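Local coordinates for peptide ABC transporter, peptide-binding protein (Thermus thermophilus, PDB 2D5W) that binds an oligopeptide, here a pentapeptide, and probably delivers such peptides to an ABC transporter for uptake into the cell, at residues A20-I32 with F106-L119. Residues are numbered along the deposited sequence; the frame is centred on the assembly and turned at random.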
loop_
_atom_site.group_PDB
_atom_site.type_symbol
_atom_site.label_atom_id
_atom_site.label_comp_id
_atom_site.label_asym_id
_atom_site.label_seq_id
_atom_site.Cartn_x
_atom_site.Cartn_y
_atom_site.Cartn_z
ATOM N N ALA A 20 -12.206 8.326 -2.498
ATOM C CA ALA A 20 -13.082 8.092 -3.645
ATOM C C ALA A 20 -12.697 8.604 -5.029
ATOM O O ALA A 20 -12.610 7.816 -5.971
ATOM C CB ALA A 20 -14.495 8.579 -3.294
ATOM N N GLY A 21 -12.496 9.910 -5.162
ATOM C CA GLY A 21 -12.161 10.482 -6.459
ATOM C C GLY A 21 -10.740 10.276 -6.949
ATOM O O GLY A 21 -10.472 10.397 -8.145
ATOM N N ASP A 22 -9.834 9.970 -6.027
ATOM C CA ASP A 22 -8.415 9.745 -6.336
ATOM C C ASP A 22 -8.281 8.279 -6.758
ATOM O O ASP A 22 -7.513 7.513 -6.169
ATOM C CB ASP A 22 -7.608 10.044 -5.062
ATOM C CG ASP A 22 -6.112 9.867 -5.233
ATOM O OD1 ASP A 22 -5.564 10.226 -6.295
ATOM O OD2 ASP A 22 -5.477 9.390 -4.269
ATOM N N PHE A 23 -9.011 7.905 -7.808
ATOM C CA PHE A 23 -9.056 6.516 -8.244
ATOM C C PHE A 23 -7.799 5.873 -8.806
ATOM O O PHE A 23 -7.745 4.651 -8.933
ATOM C CB PHE A 23 -10.276 6.283 -9.164
ATOM C CG PHE A 23 -10.194 6.950 -10.510
ATOM C CD1 PHE A 23 -9.475 6.364 -11.547
ATOM C CD2 PHE A 23 -10.896 8.123 -10.763
ATOM C CE1 PHE A 23 -9.459 6.936 -12.818
ATOM C CE2 PHE A 23 -10.886 8.702 -12.034
ATOM C CZ PHE A 23 -10.167 8.103 -13.062
ATOM N N LEU A 24 -6.788 6.672 -9.134
ATOM C CA LEU A 24 -5.523 6.109 -9.599
ATOM C C LEU A 24 -4.541 6.128 -8.424
ATOM O O LEU A 24 -3.391 5.713 -8.552
ATOM C CB LEU A 24 -4.958 6.900 -10.781
ATOM C CG LEU A 24 -5.737 6.763 -12.097
ATOM C CD1 LEU A 24 -5.036 7.566 -13.182
ATOM C CD2 LEU A 24 -5.846 5.297 -12.501
ATOM N N ARG A 25 -5.010 6.616 -7.277
ATOM C CA ARG A 25 -4.219 6.666 -6.049
ATOM C C ARG A 25 -2.939 7.476 -6.174
ATOM O O ARG A 25 -1.938 7.177 -5.510
ATOM C CB ARG A 25 -3.895 5.238 -5.592
ATOM C CG ARG A 25 -5.142 4.377 -5.439
ATOM C CD ARG A 25 -4.817 2.920 -5.161
ATOM N NE ARG A 25 -6.036 2.132 -5.002
ATOM C CZ ARG A 25 -6.060 0.825 -4.759
ATOM N NH1 ARG A 25 -4.926 0.145 -4.647
ATOM N NH2 ARG A 25 -7.220 0.197 -4.622
ATOM N N VAL A 26 -2.974 8.521 -6.996
ATOM C CA VAL A 26 -1.793 9.347 -7.197
ATOM C C VAL A 26 -1.565 10.353 -6.071
ATOM O O VAL A 26 -0.428 10.755 -5.831
ATOM C CB VAL A 26 -1.841 10.093 -8.552
ATOM C CG1 VAL A 26 -2.070 9.096 -9.681
ATOM C CG2 VAL A 26 -2.925 11.152 -8.537
ATOM N N ILE A 27 -2.633 10.760 -5.383
ATOM C CA ILE A 27 -2.496 11.698 -4.269
ATOM C C ILE A 27 -2.211 10.907 -2.996
ATOM O O ILE A 27 -1.337 11.272 -2.209
ATOM C CB ILE A 27 -3.765 12.549 -4.078
ATOM C CG1 ILE A 27 -4.005 13.394 -5.333
ATOM C CG2 ILE A 27 -3.616 13.443 -2.849
ATOM C CD1 ILE A 27 -5.193 14.322 -5.251
ATOM N N SER A 28 -2.960 9.827 -2.791
ATOM C CA SER A 28 -2.751 8.966 -1.636
ATOM C C SER A 28 -2.929 7.507 -1.998
ATOM O O SER A 28 -3.914 7.123 -2.637
ATOM C CB SER A 28 -3.719 9.284 -0.500
ATOM O OG SER A 28 -3.598 8.285 0.502
ATOM N N ASN A 29 -1.967 6.697 -1.581
ATOM C CA ASN A 29 -2.026 5.268 -1.807
ATOM C C ASN A 29 -1.998 4.579 -0.437
ATOM O O ASN A 29 -1.563 3.440 -0.305
ATOM C CB ASN A 29 -0.852 4.816 -2.676
ATOM C CG ASN A 29 -0.974 3.374 -3.095
ATOM O OD1 ASN A 29 -2.068 2.894 -3.384
ATOM N ND2 ASN A 29 0.153 2.674 -3.144
ATOM N N GLN A 30 -2.470 5.292 0.581
ATOM C CA GLN A 30 -2.527 4.764 1.942
ATOM C C GLN A 30 -3.302 3.459 2.003
ATOM O O GLN A 30 -4.359 3.321 1.383
ATOM C CB GLN A 30 -3.242 5.745 2.865
ATOM C CG GLN A 30 -2.477 6.988 3.241
ATOM C CD GLN A 30 -3.412 8.038 3.796
ATOM O OE1 GLN A 30 -4.171 8.661 3.052
ATOM N NE2 GLN A 30 -3.388 8.223 5.109
ATOM N N ALA A 31 -2.789 2.510 2.774
ATOM C CA ALA A 31 -3.470 1.241 2.949
ATOM C C ALA A 31 -4.864 1.468 3.542
ATOM O O ALA A 31 -5.821 0.807 3.143
ATOM C CB ALA A 31 -2.655 0.329 3.863
ATOM N N ILE A 32 -4.993 2.406 4.478
ATOM C CA ILE A 32 -6.300 2.636 5.089
ATOM C C ILE A 32 -7.311 3.134 4.059
ATOM O O ILE A 32 -8.488 2.766 4.106
ATOM C CB ILE A 32 -6.214 3.620 6.311
ATOM C CG1 ILE A 32 -7.596 3.771 6.962
ATOM C CG2 ILE A 32 -5.680 4.978 5.878
ATOM C CD1 ILE A 32 -8.195 2.480 7.482
ATOM N N PHE A 106 -13.180 5.378 -19.713
ATOM C CA PHE A 106 -12.836 6.598 -18.996
ATOM C C PHE A 106 -11.628 6.363 -18.087
ATOM O O PHE A 106 -10.671 7.136 -18.103
ATOM C CB PHE A 106 -14.045 7.072 -18.187
ATOM C CG PHE A 106 -13.743 8.205 -17.259
ATOM C CD1 PHE A 106 -13.257 9.415 -17.747
ATOM C CD2 PHE A 106 -13.927 8.059 -15.890
ATOM C CE1 PHE A 106 -12.955 10.462 -16.880
ATOM C CE2 PHE A 106 -13.627 9.101 -15.015
ATOM C CZ PHE A 106 -13.141 10.302 -15.512
ATOM N N TYR A 107 -11.674 5.288 -17.305
ATOM C CA TYR A 107 -10.577 4.932 -16.410
ATOM C C TYR A 107 -9.263 4.853 -17.199
ATOM O O TYR A 107 -8.239 5.407 -16.786
ATOM C CB TYR A 107 -10.880 3.579 -15.761
ATOM C CG TYR A 107 -9.794 3.032 -14.859
ATOM C CD1 TYR A 107 -9.757 3.350 -13.502
ATOM C CD2 TYR A 107 -8.812 2.180 -15.364
ATOM C CE1 TYR A 107 -8.769 2.828 -12.672
ATOM C CE2 TYR A 107 -7.819 1.656 -14.543
ATOM C CZ TYR A 107 -7.805 1.983 -13.200
ATOM O OH TYR A 107 -6.829 1.459 -12.383
ATOM N N PHE A 108 -9.293 4.162 -18.335
ATOM C CA PHE A 108 -8.097 4.025 -19.152
ATOM C C PHE A 108 -7.597 5.333 -19.750
ATOM O O PHE A 108 -6.389 5.554 -19.837
ATOM C CB PHE A 108 -8.312 2.983 -20.256
ATOM C CG PHE A 108 -7.941 1.592 -19.839
ATOM C CD1 PHE A 108 -8.814 0.821 -19.078
ATOM C CD2 PHE A 108 -6.684 1.077 -20.148
ATOM C CE1 PHE A 108 -8.441 -0.443 -18.624
ATOM C CE2 PHE A 108 -6.301 -0.184 -19.699
ATOM C CZ PHE A 108 -7.178 -0.945 -18.936
ATOM N N GLU A 109 -8.511 6.208 -20.153
ATOM C CA GLU A 109 -8.095 7.477 -20.729
ATOM C C GLU A 109 -7.328 8.314 -19.704
ATOM O O GLU A 109 -6.317 8.937 -20.028
ATOM C CB GLU A 109 -9.311 8.247 -21.233
ATOM C CG GLU A 109 -8.966 9.509 -21.996
ATOM C CD GLU A 109 -10.176 10.114 -22.672
ATOM O OE1 GLU A 109 -10.656 9.532 -23.668
ATOM O OE2 GLU A 109 -10.652 11.161 -22.201
ATOM N N VAL A 110 -7.802 8.323 -18.463
ATOM C CA VAL A 110 -7.136 9.088 -17.417
ATOM C C VAL A 110 -5.773 8.471 -17.083
ATOM O O VAL A 110 -4.776 9.182 -16.963
ATOM C CB VAL A 110 -8.022 9.168 -16.149
ATOM C CG1 VAL A 110 -7.294 9.926 -15.042
ATOM C CG2 VAL A 110 -9.335 9.869 -16.489
ATOM N N GLY A 111 -5.721 7.149 -16.957
ATOM C CA GLY A 111 -4.460 6.499 -16.645
ATOM C C GLY A 111 -3.425 6.652 -17.746
ATOM O O GLY A 111 -2.223 6.682 -17.474
ATOM N N LYS A 112 -3.890 6.755 -18.989
ATOM C CA LYS A 112 -3.013 6.888 -20.155
ATOM C C LYS A 112 -2.576 8.319 -20.448
ATOM O O LYS A 112 -1.716 8.542 -21.302
ATOM C CB LYS A 112 -3.716 6.338 -21.400
ATOM C CG LYS A 112 -3.916 4.839 -21.415
ATOM C CD LYS A 112 -2.632 4.125 -21.772
ATOM C CE LYS A 112 -2.870 2.634 -21.909
ATOM N NZ LYS A 112 -1.642 1.922 -22.356
ATOM N N ALA A 113 -3.164 9.289 -19.758
ATOM C CA ALA A 113 -2.822 10.686 -19.999
ATOM C C ALA A 113 -1.331 10.930 -19.798
ATOM O O ALA A 113 -0.743 10.503 -18.805
ATOM C CB ALA A 113 -3.634 11.588 -19.082
ATOM N N LYS A 114 -0.715 11.620 -20.748
ATOM C CA LYS A 114 0.710 11.895 -20.647
ATOM C C LYS A 114 1.001 12.780 -19.442
ATOM O O LYS A 114 0.372 13.819 -19.247
ATOM C CB LYS A 114 1.214 12.561 -21.931
ATOM C CG LYS A 114 1.004 11.735 -23.203
ATOM C CD LYS A 114 1.751 10.400 -23.182
ATOM C CE LYS A 114 1.020 9.341 -22.366
ATOM N NZ LYS A 114 1.729 8.031 -22.376
ATOM N N GLY A 115 1.952 12.350 -18.623
ATOM C CA GLY A 115 2.303 13.132 -17.455
ATOM C C GLY A 115 1.467 12.852 -16.218
ATOM O O GLY A 115 1.663 13.499 -15.195
ATOM N N MET A 116 0.522 11.918 -16.308
ATOM C CA MET A 116 -0.301 11.559 -15.154
ATOM C C MET A 116 0.678 10.942 -14.150
ATOM O O MET A 116 1.446 10.049 -14.505
ATOM C CB MET A 116 -1.359 10.534 -15.573
ATOM C CG MET A 116 -2.339 10.114 -14.480
ATOM S SD MET A 116 -3.369 11.451 -13.834
ATOM C CE MET A 116 -4.211 11.997 -15.326
ATOM N N PRO A 117 0.673 11.411 -12.888
ATOM C CA PRO A 117 1.596 10.864 -11.884
ATOM C C PRO A 117 1.222 9.480 -11.360
ATOM O O PRO A 117 1.047 9.289 -10.155
ATOM C CB PRO A 117 1.578 11.932 -10.791
ATOM C CG PRO A 117 0.163 12.412 -10.836
ATOM C CD PRO A 117 -0.116 12.526 -12.325
ATOM N N VAL A 118 1.126 8.511 -12.263
ATOM C CA VAL A 118 0.758 7.155 -11.881
ATOM C C VAL A 118 1.822 6.446 -11.045
ATOM O O VAL A 118 3.023 6.696 -11.181
ATOM C CB VAL A 118 0.436 6.290 -13.130
ATOM C CG1 VAL A 118 -0.763 6.879 -13.878
ATOM C CG2 VAL A 118 1.654 6.213 -14.052
ATOM N N LEU A 119 1.355 5.552 -10.180
ATOM C CA LEU A 119 2.219 4.766 -9.305
ATOM C C LEU A 119 2.990 3.706 -10.074
ATOM O O LEU A 119 4.121 3.377 -9.723
ATOM C CB LEU A 119 1.379 4.061 -8.241
ATOM C CG LEU A 119 0.621 4.913 -7.227
ATOM C CD1 LEU A 119 -0.432 4.063 -6.525
ATOM C CD2 LEU A 119 1.604 5.499 -6.229
HETATM O O HOH W 1 -6.593 2.361 -9.863
HETATM O O HOH W 2 -1.444 5.233 -10.387
HETATM O O HOH W 3 1.671 8.726 -7.468
#
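Leu24 divides its two methyls between the Tyr107 ring and a site formed by Val110, Gly111 and Met116. CD1 rests 3.7 Å from Gly111 CA, beside Val110 CG1 and Met116 CG, whereas CD2 lies against the Tyr107 ring, 3.8 Å from its CE1. Next to it, the Phe23 and Tyr107 side chains run past one another from opposing segments, their ring planes inclined by 33° and CD1 of Phe23 3.6 Å from CD1 of Tyr107; Phe106 completes this aromatic cluster, and the far end of the Phe23 ring, CZ, sits 3.9 Å from Val110 CB. With chi1 at 69°, CG of Phe23 stands between the backbone N and the carbonyl carbon, and the ring beyond it reaches helix 101-112. An alanine at Phe23 is likely to open a gap beside Val110 and leave the Phe106 and Tyr107 rings more room to turn. In this family 5 solute-binding protein, these side chains join the loop leading into helix 31-40 to the later turns of helix 101-112 and the chain that follows it, beside the bound peptide. Leu119 turns CD1 into the loop, 3.5 Å from Asn29 CG and also against Arg25 O, and it packs on an apolar side chain of the peptide as well. No direct hydrogen bond crosses the contact, but one water donates to Leu24 O and accepts from Leu119 N (2.8 Å), while another links Phe23 O with Tyr107 OH.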